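Local coordinates for protein GRMZM2G135359 pseudokinase (Zea mays, PDB 6EAS) that is a probable membrane-spanning pseudokinase whose kinase-like domain, the part in this model, may bind ATP and holds a pyrimidine-based ligand in its cleft, at residues A[123-128]-A[177-182]; A[100-105]-A[183-188]; A[54-59]-A[68-73]. One frame throughout, in Å; residues are numbered along the deposited sequence.

Overall arrangement
Coming from the N terminus, contact 3 closes first: strand 54-60 turns back as strand 66-72, a short-range hairpin in the five-stranded sheet of the kinase N-lobe. The chain then runs through helix 82-97 and reaches 100-105, which opens contact 2. Before that contact closes at 183-188, the hinge 123-128 has met 177-182, so contact 1 lies wholly within the longer loop of contact 2. Contacts 1 and 2 have centres about 7 Å apart and meet in the small sheet of strands 178-180 and 186-188, tying hinge and post-helix loop to the C-lobe. Contact 3 stands about 15 Å from contact 1, centre to centre. All three border the ligand J3A.

Contact 1 of 3, residues A[123-128]-A[177-182]; sequences EYAPNG and TVYLTD. With J3A (6-(4-methylpiperazin-1-yl)-N-(5-methyl-1H-pyrazol-3-yl)-2-[(E)-2-phenylethenyl]pyrimidin-4-amine), chain B.
N127 of the kinase hinge reaches T181 with its amide: with CG anti to the carbonyl carbon (chi1 -79°), ND2 lies 2.9 Å from T181 O. The N-H points almost straight at that oxygen (179°), which stays in the amide plane of N127 although the donor stands above the carbonyl plane of T181. Backbone bonds fix the same edge, N127 N to L180 O and L180 N to G128 O. Beside them A125 CB presses on Y179 CB at 3.6 Å. The Y179 ring forms a floor under the ligand, with J3A C19 over one face, offset toward the rim, and CE2 3.4 Å from J3A C20. The hinge grips J3A three times: A125 N to J3A N6 (2.8 Å), J3A N5 to A125 O (2.9 Å) and J3A N7 to E123 O. Y124 CE1 comes within 3.5 Å of J3A N5, and an alanine here would probably leave the ligand's linking amine without that wall and K58 without its cation-pi partner. Outside the contact, the hinge leads from strand 116-123 toward helix 130-136, V178 and L180 pack on helix 144-163, and Y179 pairs with K187 of strand 186-188.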
loop_
_atom_site.group_PDB
_atom_site.type_symbol
_atom_site.label_atom_id
_atom_site.label_comp_id
_atom_site.label_asym_id
_atom_site.label_seq_id
_atom_site.Cartn_x
_atom_site.Cartn_y
_atom_site.Cartn_z
ATOM N N GLU A 123 -4.523 1.284 -10.969
ATOM C CA GLU A 123 -4.660 -0.141 -11.185
ATOM C C GLU A 123 -5.765 -0.661 -10.270
ATOM O O GLU A 123 -5.994 -0.112 -9.190
ATOM C CB GLU A 123 -3.336 -0.819 -10.857
ATOM C CG GLU A 123 -2.247 -0.526 -11.862
ATOM C CD GLU A 123 -0.943 -1.214 -11.532
ATOM O OE1 GLU A 123 -0.560 -1.208 -10.356
ATOM O OE2 GLU A 123 -0.318 -1.750 -12.441
ATOM N N TYR A 124 -6.487 -1.679 -10.727
ATOM C CA TYR A 124 -7.516 -2.274 -9.904
ATOM C C TYR A 124 -6.966 -3.567 -9.312
ATOM O O TYR A 124 -6.485 -4.433 -10.054
ATOM C CB TYR A 124 -8.797 -2.573 -10.680
ATOM C CG TYR A 124 -9.824 -3.269 -9.826
ATOM C CD1 TYR A 124 -10.456 -2.591 -8.797
ATOM C CD2 TYR A 124 -10.105 -4.617 -9.992
ATOM C CE1 TYR A 124 -11.361 -3.222 -7.965
ATOM C CE2 TYR A 124 -11.039 -5.257 -9.193
ATOM C CZ TYR A 124 -11.664 -4.556 -8.176
ATOM O OH TYR A 124 -12.553 -5.172 -7.353
ATOM N N ALA A 125 -7.030 -3.673 -7.979
ATOM C CA ALA A 125 -6.610 -4.885 -7.256
ATOM C C ALA A 125 -7.848 -5.684 -6.879
ATOM O O ALA A 125 -8.601 -5.310 -5.992
ATOM C CB ALA A 125 -5.800 -4.512 -6.030
ATOM N N PRO A 126 -8.116 -6.832 -7.527
ATOM C CA PRO A 126 -9.368 -7.539 -7.271
ATOM C C PRO A 126 -9.501 -8.153 -5.859
ATOM O O PRO A 126 -10.618 -8.294 -5.388
ATOM C CB PRO A 126 -9.416 -8.576 -8.406
ATOM C CG PRO A 126 -7.979 -8.801 -8.761
ATOM C CD PRO A 126 -7.290 -7.464 -8.555
ATOM N N ASN A 127 -8.402 -8.439 -5.160
ATOM C CA ASN A 127 -8.525 -9.103 -3.838
ATOM C C ASN A 127 -8.501 -8.095 -2.674
ATOM O O ASN A 127 -8.323 -8.487 -1.513
ATOM C CB ASN A 127 -7.508 -10.236 -3.709
ATOM C CG ASN A 127 -7.989 -11.471 -4.446
ATOM O OD1 ASN A 127 -9.066 -11.980 -4.153
ATOM N ND2 ASN A 127 -7.207 -11.965 -5.382
ATOM N N GLY A 128 -8.727 -6.811 -2.962
ATOM C CA GLY A 128 -8.889 -5.799 -1.924
ATOM C C GLY A 128 -7.685 -5.703 -0.999
ATOM O O GLY A 128 -6.558 -5.977 -1.415
ATOM N N THR A 177 -3.830 0.072 3.403
ATOM C CA THR A 177 -3.406 0.765 2.187
ATOM C C THR A 177 -2.545 -0.151 1.302
ATOM O O THR A 177 -2.000 0.319 0.305
ATOM C CB THR A 177 -2.664 2.076 2.493
ATOM O OG1 THR A 177 -1.416 1.740 3.088
ATOM C CG2 THR A 177 -3.459 3.029 3.356
ATOM N N VAL A 178 -2.415 -1.437 1.674
ATOM C CA VAL A 178 -1.789 -2.453 0.854
ATOM C C VAL A 178 -2.877 -3.325 0.220
ATOM O O VAL A 178 -3.779 -3.818 0.908
ATOM C CB VAL A 178 -0.793 -3.297 1.683
ATOM C CG1 VAL A 178 -0.192 -4.427 0.874
ATOM C CG2 VAL A 178 0.290 -2.423 2.267
ATOM N N TYR A 179 -2.821 -3.465 -1.114
ATOM C CA TYR A 179 -3.825 -4.175 -1.853
ATOM C C TYR A 179 -3.238 -5.467 -2.397
ATOM O O TYR A 179 -2.019 -5.642 -2.442
ATOM C CB TYR A 179 -4.429 -3.287 -2.949
ATOM C CG TYR A 179 -5.329 -2.212 -2.406
ATOM C CD1 TYR A 179 -4.808 -1.040 -1.896
ATOM C CD2 TYR A 179 -6.701 -2.378 -2.367
ATOM C CE1 TYR A 179 -5.631 -0.054 -1.375
ATOM C CE2 TYR A 179 -7.537 -1.401 -1.870
ATOM C CZ TYR A 179 -6.999 -0.226 -1.374
ATOM O OH TYR A 179 -7.822 0.726 -0.846
ATOM N N LEU A 180 -4.131 -6.366 -2.826
ATOM C CA LEU A 180 -3.726 -7.677 -3.284
ATOM C C LEU A 180 -4.276 -7.941 -4.689
ATOM O O LEU A 180 -5.469 -7.779 -4.932
ATOM C CB LEU A 180 -4.249 -8.721 -2.299
ATOM C CG LEU A 180 -3.666 -8.603 -0.900
ATOM C CD1 LEU A 180 -4.515 -9.375 0.088
ATOM C CD2 LEU A 180 -2.228 -9.081 -0.891
ATOM N N THR A 181 -3.370 -8.354 -5.577
ATOM C CA THR A 181 -3.673 -8.679 -6.978
ATOM C C THR A 181 -4.402 -10.027 -7.062
ATOM O O THR A 181 -4.659 -10.689 -6.027
ATOM C CB THR A 181 -2.383 -8.727 -7.802
ATOM O OG1 THR A 181 -1.626 -9.834 -7.310
ATOM C CG2 THR A 181 -1.562 -7.461 -7.703
ATOM N N ASP A 182 -4.714 -10.426 -8.305
ATOM C CA ASP A 182 -5.336 -11.706 -8.636
ATOM C C ASP A 182 -4.566 -12.848 -7.973
ATOM O O ASP A 182 -5.171 -13.739 -7.390
ATOM C CB ASP A 182 -5.450 -11.917 -10.153
ATOM C CG ASP A 182 -4.148 -11.809 -10.947
ATOM O OD1 ASP A 182 -3.108 -11.351 -10.378
ATOM O OD2 ASP A 182 -4.179 -12.157 -12.152
HETATM C C4 J3A B . -10.794 2.014 0.084
HETATM C C14 J3A B . -14.050 -7.137 -4.173
HETATM C C5 J3A B . -11.047 2.958 1.067
HETATM C C6 J3A B . -12.249 2.955 1.741
HETATM C C11 J3A B . -11.058 -4.182 -4.048
HETATM C C7 J3A B . -11.477 0.050 -1.284
HETATM C C8 J3A B . -11.870 -1.213 -1.265
HETATM C C9 J3A B . -11.555 -2.249 -2.269
HETATM C C10 J3A B . -12.009 -4.371 -3.030
HETATM C C12 J3A B . -10.401 -2.953 -4.112
HETATM C C13 J3A B . -12.663 -6.656 -3.797
HETATM N N1 J3A B . -12.243 -3.389 -2.145
HETATM N N2 J3A B . -10.633 -2.002 -3.209
HETATM C C3 J3A B . -11.747 1.052 -0.248
HETATM N N3 J3A B . -12.705 -5.539 -2.860
HETATM C C1 J3A B . -13.203 2.009 1.435
HETATM C C2 J3A B . -12.953 1.061 0.456
HETATM N N4 J3A B . -15.085 -6.436 -3.415
HETATM C C15 J3A B . -14.783 -6.525 -1.989
HETATM C C16 J3A B . -13.488 -5.812 -1.659
HETATM C C17 J3A B . -16.416 -6.976 -3.704
HETATM N N5 J3A B . -9.461 -2.722 -5.110
HETATM C C18 J3A B . -8.823 -1.545 -5.464
HETATM N N6 J3A B . -8.054 -1.488 -6.549
HETATM N N7 J3A B . -7.578 -0.216 -6.567
HETATM C C19 J3A B . -8.021 0.507 -5.540
HETATM C C20 J3A B . -8.814 -0.320 -4.784
HETATM C C21 J3A B . -7.630 1.933 -5.362
#

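Contact 2 of 3, residues A[100-105]-A[183-188]; sequences HKNFMN and DFAAKV. With J3A (6-(4-methylpiperazin-1-yl)-N-(5-methyl-1H-pyrazol-3-yl)-2-[(E)-2-phenylethenyl]pyrimidin-4-amine), chain B.
K187 ties down the turn 100-103 with its ammonium group: NZ lies 2.7 Å from F103 O and 3.0 Å from K101 O, two carbonyls of the loop that follows helix 82-97. This is the αC-β4 loop of the kinase fold, here a type I turn starting with an H-K-N sequence, set against strand 186-188. The K187 chain runs extended until it bends at its last torsion (chi4 -73°), which swings NZ between the two oxygens; E123 adds a salt bridge to the same nitrogen. Alongside, the backbones make a single bridge at F103 and V188, with M104 N to V188 O at 2.8 Å and V188 N to N102 O at 3.0 Å. N102 contributes its side chain as well: ND2 donates to A186 O in the carbonyl plane, while K101 NZ binds OD1 from the other end of the amide. M104 stretches its thioether to the ligand, CE lying 3.2 Å from J3A N7. Further out, H100 and N105 brace the loop. H100 ND1 accepts from N102 N, and N105 OD1 from H100 N. F103 N and N105 ND2 reach H100 O from opposite faces of its carbonyl plane, the latter at 2.9 Å.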
loop_
_atom_site.group_PDB
_atom_site.type_symbol
_atom_site.label_atom_id
_atom_site.label_comp_id
_atom_site.label_asym_id
_atom_site.label_seq_id
_atom_site.Cartn_x
_atom_site.Cartn_y
_atom_site.Cartn_z
ATOM N N HIS A 100 6.234 0.388 -10.215
ATOM C CA HIS A 100 6.734 -0.822 -9.653
ATOM C C HIS A 100 5.609 -1.861 -9.621
ATOM O O HIS A 100 4.461 -1.521 -9.392
ATOM C CB HIS A 100 7.326 -0.541 -8.270
ATOM C CG HIS A 100 8.194 -1.634 -7.739
ATOM N ND1 HIS A 100 7.684 -2.729 -7.046
ATOM C CD2 HIS A 100 9.538 -1.795 -7.771
ATOM C CE1 HIS A 100 8.680 -3.504 -6.677
ATOM N NE2 HIS A 100 9.828 -2.957 -7.110
ATOM N N LYS A 101 5.966 -3.127 -9.837
ATOM C CA LYS A 101 4.990 -4.219 -9.858
ATOM C C LYS A 101 4.296 -4.341 -8.491
ATOM O O LYS A 101 3.183 -4.819 -8.417
ATOM C CB LYS A 101 5.645 -5.547 -10.260
ATOM C CG LYS A 101 6.718 -6.090 -9.319
ATOM C CD LYS A 101 6.856 -7.612 -9.398
ATOM C CE LYS A 101 8.079 -8.174 -8.698
ATOM N NZ LYS A 101 7.907 -8.281 -7.226
ATOM N N ASN A 102 4.938 -3.867 -7.421
ATOM C CA ASN A 102 4.353 -3.938 -6.074
ATOM C C ASN A 102 3.880 -2.564 -5.601
ATOM O O ASN A 102 3.720 -2.350 -4.400
ATOM C CB ASN A 102 5.323 -4.510 -5.047
ATOM C CG ASN A 102 5.754 -5.915 -5.383
ATOM O OD1 ASN A 102 6.905 -6.132 -5.750
ATOM N ND2 ASN A 102 4.843 -6.867 -5.262
ATOM N N PHE A 103 3.606 -1.660 -6.545
ATOM C CA PHE A 103 2.958 -0.401 -6.252
ATOM C C PHE A 103 1.647 -0.373 -7.030
ATOM O O PHE A 103 1.553 -0.958 -8.124
ATOM C CB PHE A 103 3.868 0.779 -6.607
ATOM C CG PHE A 103 3.316 2.130 -6.231
ATOM C CD1 PHE A 103 3.206 2.506 -4.902
ATOM C CD2 PHE A 103 2.874 3.015 -7.204
ATOM C CE1 PHE A 103 2.677 3.741 -4.551
ATOM C CE2 PHE A 103 2.361 4.255 -6.854
ATOM C CZ PHE A 103 2.268 4.619 -5.531
ATOM N N MET A 104 0.634 0.272 -6.446
ATOM C CA MET A 104 -0.611 0.500 -7.118
ATOM C C MET A 104 -0.415 1.712 -8.043
ATOM O O MET A 104 -0.566 2.874 -7.658
ATOM C CB MET A 104 -1.759 0.742 -6.138
ATOM C CG MET A 104 -3.075 1.039 -6.831
ATOM S SD MET A 104 -4.493 0.848 -5.736
ATOM C CE MET A 104 -4.585 -0.947 -5.767
ATOM N N ASN A 105 -0.033 1.403 -9.276
ATOM C CA ASN A 105 0.501 2.389 -10.208
ATOM C C ASN A 105 -0.604 3.307 -10.723
ATOM O O ASN A 105 -1.700 2.856 -11.004
ATOM C CB ASN A 105 1.178 1.685 -11.381
ATOM C CG ASN A 105 2.399 0.930 -10.933
ATOM O OD1 ASN A 105 3.315 1.543 -10.402
ATOM N ND2 ASN A 105 2.410 -0.377 -11.107
ATOM N N ASP A 183 -3.231 -12.802 -8.034
ATOM C CA ASP A 183 -2.409 -13.894 -7.518
ATOM C C ASP A 183 -1.842 -13.523 -6.137
ATOM O O ASP A 183 -0.870 -14.102 -5.685
ATOM C CB ASP A 183 -1.335 -14.280 -8.539
ATOM C CG ASP A 183 -0.286 -13.215 -8.798
ATOM O OD1 ASP A 183 -0.567 -12.018 -8.542
ATOM O OD2 ASP A 183 0.809 -13.590 -9.250
ATOM N N PHE A 184 -2.473 -12.562 -5.456
ATOM C CA PHE A 184 -2.142 -12.205 -4.060
ATOM C C PHE A 184 -0.705 -11.674 -3.910
ATOM O O PHE A 184 -0.092 -11.826 -2.821
ATOM C CB PHE A 184 -2.390 -13.391 -3.121
ATOM C CG PHE A 184 -3.847 -13.678 -2.879
ATOM C CD1 PHE A 184 -4.574 -14.464 -3.759
ATOM C CD2 PHE A 184 -4.496 -13.144 -1.778
ATOM C CE1 PHE A 184 -5.922 -14.705 -3.542
ATOM C CE2 PHE A 184 -5.841 -13.388 -1.563
ATOM C CZ PHE A 184 -6.548 -14.172 -2.441
ATOM N N ALA A 185 -0.184 -11.009 -4.956
ATOM C CA ALA A 185 0.987 -10.110 -4.811
ATOM C C ALA A 185 0.527 -8.830 -4.097
ATOM O O ALA A 185 -0.626 -8.427 -4.243
ATOM C CB ALA A 185 1.597 -9.789 -6.164
ATOM N N ALA A 186 1.429 -8.199 -3.334
ATOM C CA ALA A 186 1.157 -6.917 -2.664
ATOM C C ALA A 186 1.272 -5.756 -3.658
ATOM O O ALA A 186 2.188 -5.745 -4.507
ATOM C CB ALA A 186 2.123 -6.713 -1.526
ATOM N N LYS A 187 0.373 -4.772 -3.511
ATOM C CA LYS A 187 0.513 -3.467 -4.122
ATOM C C LYS A 187 0.279 -2.391 -3.054
ATOM O O LYS A 187 -0.818 -2.202 -2.576
ATOM C CB LYS A 187 -0.417 -3.332 -5.326
ATOM C CG LYS A 187 0.108 -3.992 -6.601
ATOM C CD LYS A 187 -0.788 -3.811 -7.797
ATOM C CE LYS A 187 -0.123 -4.195 -9.102
ATOM N NZ LYS A 187 0.888 -3.198 -9.535
ATOM N N VAL A 188 1.353 -1.704 -2.697
ATOM C CA VAL A 188 1.301 -0.571 -1.792
ATOM C C VAL A 188 0.667 0.585 -2.564
ATOM O O VAL A 188 1.018 0.765 -3.739
ATOM C CB VAL A 188 2.718 -0.217 -1.318
ATOM C CG1 VAL A 188 2.721 0.996 -0.388
ATOM C CG2 VAL A 188 3.403 -1.416 -0.673
HETATM C C4 J3A B . -10.794 2.014 0.084
HETATM C C14 J3A B . -14.050 -7.137 -4.173
HETATM C C5 J3A B . -11.047 2.958 1.067
HETATM C C6 J3A B . -12.249 2.955 1.741
HETATM C C11 J3A B . -11.058 -4.182 -4.048
HETATM C C7 J3A B . -11.477 0.050 -1.284
HETATM C C8 J3A B . -11.870 -1.213 -1.265
HETATM C C9 J3A B . -11.555 -2.249 -2.269
HETATM C C10 J3A B . -12.009 -4.371 -3.030
HETATM C C12 J3A B . -10.401 -2.953 -4.112
HETATM C C13 J3A B . -12.663 -6.656 -3.797
HETATM N N1 J3A B . -12.243 -3.389 -2.145
HETATM N N2 J3A B . -10.633 -2.002 -3.209
HETATM C C3 J3A B . -11.747 1.052 -0.248
HETATM N N3 J3A B . -12.705 -5.539 -2.860
HETATM C C1 J3A B . -13.203 2.009 1.435
HETATM C C2 J3A B . -12.953 1.061 0.456
HETATM N N4 J3A B . -15.085 -6.436 -3.415
HETATM C C15 J3A B . -14.783 -6.525 -1.989
HETATM C C16 J3A B . -13.488 -5.812 -1.659
HETATM C C17 J3A B . -16.416 -6.976 -3.704
HETATM N N5 J3A B . -9.461 -2.722 -5.110
HETATM C C18 J3A B . -8.823 -1.545 -5.464
HETATM N N6 J3A B . -8.054 -1.488 -6.549
HETATM N N7 J3A B . -7.578 -0.216 -6.567
HETATM C C19 J3A B . -8.021 0.507 -5.540
HETATM C C20 J3A B . -8.814 -0.320 -4.784
HETATM C C21 J3A B . -7.630 1.933 -5.362
#

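Contact 3 of 3, residues A[54-59]-A[68-73]. With J3A (6-(4-methylpiperazin-1-yl)-N-(5-methyl-1H-pyrazol-3-yl)-2-[(E)-2-phenylethenyl]pyrimidin-4-amine), chain B.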
loop_
_atom_site.group_PDB
_atom_site.type_symbol
_atom_site.label_atom_id
_atom_site.label_comp_id
_atom_site.label_asym_id
_atom_site.label_seq_id
_atom_site.Cartn_x
_atom_site.Cartn_y
_atom_site.Cartn_z
ATOM N N CYS A 54 -11.020 11.536 -1.155
ATOM C CA CYS A 54 -11.489 11.110 -2.467
ATOM C C CYS A 54 -12.555 10.018 -2.388
ATOM O O CYS A 54 -12.616 9.238 -1.437
ATOM C CB CYS A 54 -10.334 10.557 -3.288
ATOM S SG CYS A 54 -9.787 8.929 -2.718
ATOM N N MET A 55 -13.357 9.959 -3.457
ATOM C CA MET A 55 -14.246 8.842 -3.742
ATOM C C MET A 55 -13.572 7.916 -4.763
ATOM O O MET A 55 -12.955 8.403 -5.699
ATOM C CB MET A 55 -15.562 9.344 -4.341
ATOM C CG MET A 55 -16.724 8.434 -4.051
ATOM S SD MET A 55 -17.487 8.902 -2.494
ATOM C CE MET A 55 -18.578 10.209 -3.059
ATOM N N LEU A 56 -13.742 6.601 -4.587
ATOM C CA LEU A 56 -13.189 5.574 -5.474
ATOM C C LEU A 56 -14.322 4.911 -6.262
ATOM O O LEU A 56 -15.232 4.361 -5.649
ATOM C CB LEU A 56 -12.446 4.533 -4.633
ATOM C CG LEU A 56 -11.223 5.048 -3.875
ATOM C CD1 LEU A 56 -10.648 3.967 -2.976
ATOM C CD2 LEU A 56 -10.158 5.560 -4.837
ATOM N N TYR A 57 -14.228 4.945 -7.602
ATOM C CA TYR A 57 -15.208 4.351 -8.535
ATOM C C TYR A 57 -14.564 3.181 -9.299
ATOM O O TYR A 57 -13.414 3.271 -9.735
ATOM C CB TYR A 57 -15.700 5.389 -9.544
ATOM C CG TYR A 57 -16.356 6.624 -8.977
ATOM C CD1 TYR A 57 -15.611 7.738 -8.618
ATOM C CD2 TYR A 57 -17.736 6.711 -8.851
ATOM C CE1 TYR A 57 -16.211 8.881 -8.115
ATOM C CE2 TYR A 57 -18.350 7.848 -8.349
ATOM C CZ TYR A 57 -17.588 8.939 -7.977
ATOM O OH TYR A 57 -18.197 10.065 -7.500
ATOM N N LYS A 58 -15.312 2.080 -9.451
ATOM C CA LYS A 58 -14.911 0.971 -10.281
ATOM C C LYS A 58 -15.187 1.312 -11.745
ATOM O O LYS A 58 -16.214 1.907 -12.087
ATOM C CB LYS A 58 -15.663 -0.309 -9.922
ATOM C CG LYS A 58 -15.257 -1.542 -10.720
ATOM C CD LYS A 58 -13.859 -2.012 -10.414
ATOM C CE LYS A 58 -13.606 -3.430 -10.874
ATOM N NZ LYS A 58 -13.626 -3.548 -12.352
ATOM N N GLY A 59 -14.246 0.912 -12.603
ATOM C CA GLY A 59 -14.379 1.067 -14.027
ATOM C C GLY A 59 -13.654 -0.037 -14.778
ATOM O O GLY A 59 -12.878 -0.830 -14.190
ATOM N N ALA A 68 -9.455 1.590 -10.853
ATOM C CA ALA A 68 -9.995 2.245 -9.671
ATOM C C ALA A 68 -9.794 3.755 -9.834
ATOM O O ALA A 68 -8.655 4.231 -9.909
ATOM C CB ALA A 68 -9.285 1.712 -8.442
ATOM N N VAL A 69 -10.896 4.496 -9.939
ATOM C CA VAL A 69 -10.841 5.909 -10.206
ATOM C C VAL A 69 -10.989 6.668 -8.884
ATOM O O VAL A 69 -12.000 6.548 -8.204
ATOM C CB VAL A 69 -11.919 6.309 -11.224
ATOM C CG1 VAL A 69 -11.992 7.813 -11.398
ATOM C CG2 VAL A 69 -11.692 5.609 -12.562
ATOM N N ALA A 70 -9.970 7.463 -8.540
ATOM C CA ALA A 70 -9.995 8.295 -7.337
ATOM C C ALA A 70 -10.370 9.730 -7.719
ATOM O O ALA A 70 -9.623 10.397 -8.420
ATOM C CB ALA A 70 -8.657 8.231 -6.642
ATOM N N SER A 71 -11.527 10.185 -7.225
ATOM C CA SER A 71 -12.092 11.498 -7.530
ATOM C C SER A 71 -12.089 12.379 -6.272
ATOM O O SER A 71 -12.536 11.942 -5.221
ATOM C CB SER A 71 -13.488 11.371 -8.065
ATOM O OG SER A 71 -13.925 12.611 -8.607
ATOM N N SER A 72 -11.623 13.631 -6.396
ATOM C CA SER A 72 -11.693 14.574 -5.290
ATOM C C SER A 72 -13.140 14.714 -4.797
ATOM O O SER A 72 -14.091 14.493 -5.547
ATOM C CB SER A 72 -11.147 15.910 -5.679
ATOM O OG SER A 72 -11.240 16.811 -4.585
ATOM N N LEU A 73 -13.288 15.139 -3.539
ATOM C CA LEU A 73 -14.581 15.380 -2.918
ATOM C C LEU A 73 -15.044 16.832 -3.128
ATOM O O LEU A 73 -15.936 17.285 -2.433
ATOM C CB LEU A 73 -14.458 15.018 -1.435
ATOM C CG LEU A 73 -14.070 13.561 -1.179
ATOM C CD1 LEU A 73 -13.844 13.281 0.302
ATOM C CD2 LEU A 73 -15.120 12.617 -1.750
HETATM C C4 J3A B . -10.794 2.014 0.084
HETATM C C14 J3A B . -14.050 -7.137 -4.173
HETATM C C5 J3A B . -11.047 2.958 1.067
HETATM C C6 J3A B . -12.249 2.955 1.741
HETATM C C11 J3A B . -11.058 -4.182 -4.048
HETATM C C7 J3A B . -11.477 0.050 -1.284
HETATM C C8 J3A B . -11.870 -1.213 -1.265
HETATM C C9 J3A B . -11.555 -2.249 -2.269
HETATM C C10 J3A B . -12.009 -4.371 -3.030
HETATM C C12 J3A B . -10.401 -2.953 -4.112
HETATM C C13 J3A B . -12.663 -6.656 -3.797
HETATM N N1 J3A B . -12.243 -3.389 -2.145
HETATM N N2 J3A B . -10.633 -2.002 -3.209
HETATM C C3 J3A B . -11.747 1.052 -0.248
HETATM N N3 J3A B . -12.705 -5.539 -2.860
HETATM C C1 J3A B . -13.203 2.009 1.435
HETATM C C2 J3A B . -12.953 1.061 0.456
HETATM N N4 J3A B . -15.085 -6.436 -3.415
HETATM C C15 J3A B . -14.783 -6.525 -1.989
HETATM C C16 J3A B . -13.488 -5.812 -1.659
HETATM C C17 J3A B . -16.416 -6.976 -3.704
HETATM N N5 J3A B . -9.461 -2.722 -5.110
HETATM C C18 J3A B . -8.823 -1.545 -5.464
HETATM N N6 J3A B . -8.054 -1.488 -6.549
HETATM N N7 J3A B . -7.578 -0.216 -6.567
HETATM C C19 J3A B . -8.021 0.507 -5.540
HETATM C C20 J3A B . -8.814 -0.320 -4.784
HETATM C C21 J3A B . -7.630 1.933 -5.362
#
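L56 and Y57, neighbours on strand 54-59, both set CG anti to the carbonyl carbon (chi1 -64° and -58°), but their CB atoms lie on opposite faces of the sheet. The branched end of L56 therefore turns to the ligand side, where CD2 rests on A70 CB at 3.6 Å and CD1 comes equally close to the phenyl carbon J3A C4. On the other face the Y57 ring turns an edge to the neighbouring strand, reaching from V69 to S71: CE1 meets S71 CB, nearly in the ring plane, at 3.7 Å, and Y57 CB sits beside V69 CB.

Between these faces the backbones form an antiparallel hairpin of the kinase N-lobe, the two strand axes inclined at 152°. M55 with S71 and Y57 with V69 are hydrogen-bonded pairs, each linked in both directions; the bond from S71 N to M55 O is 2.7 Å and that from V69 N to Y57 O 2.8 Å. L56 with A70 and K58 with A68 are the non-hydrogen-bonded pairs. A68 CB comes within 3.2 Å of J3A N7, so A68 and L56 together form part of the roof over the ligand, with A70 behind L56 CD2. By sequence A70 appears to stand where active kinases carry the strand lysine that contacts ATP phosphates, consistent with a pseudokinase. Further along, C54 SG touches A70 CB, and L73 folds its methyls back on the other strand, CD2 lying 3.6 Å from M55 N.

The hairpin supplies the second and third strands of a five-stranded antiparallel sheet. Strand 47-50 flanks 54-60, where L56 bonds to I48 and G49, and strand 116-123 flanks 66-72, where A68 pairs with F122 and V69 and S71 lean on V119.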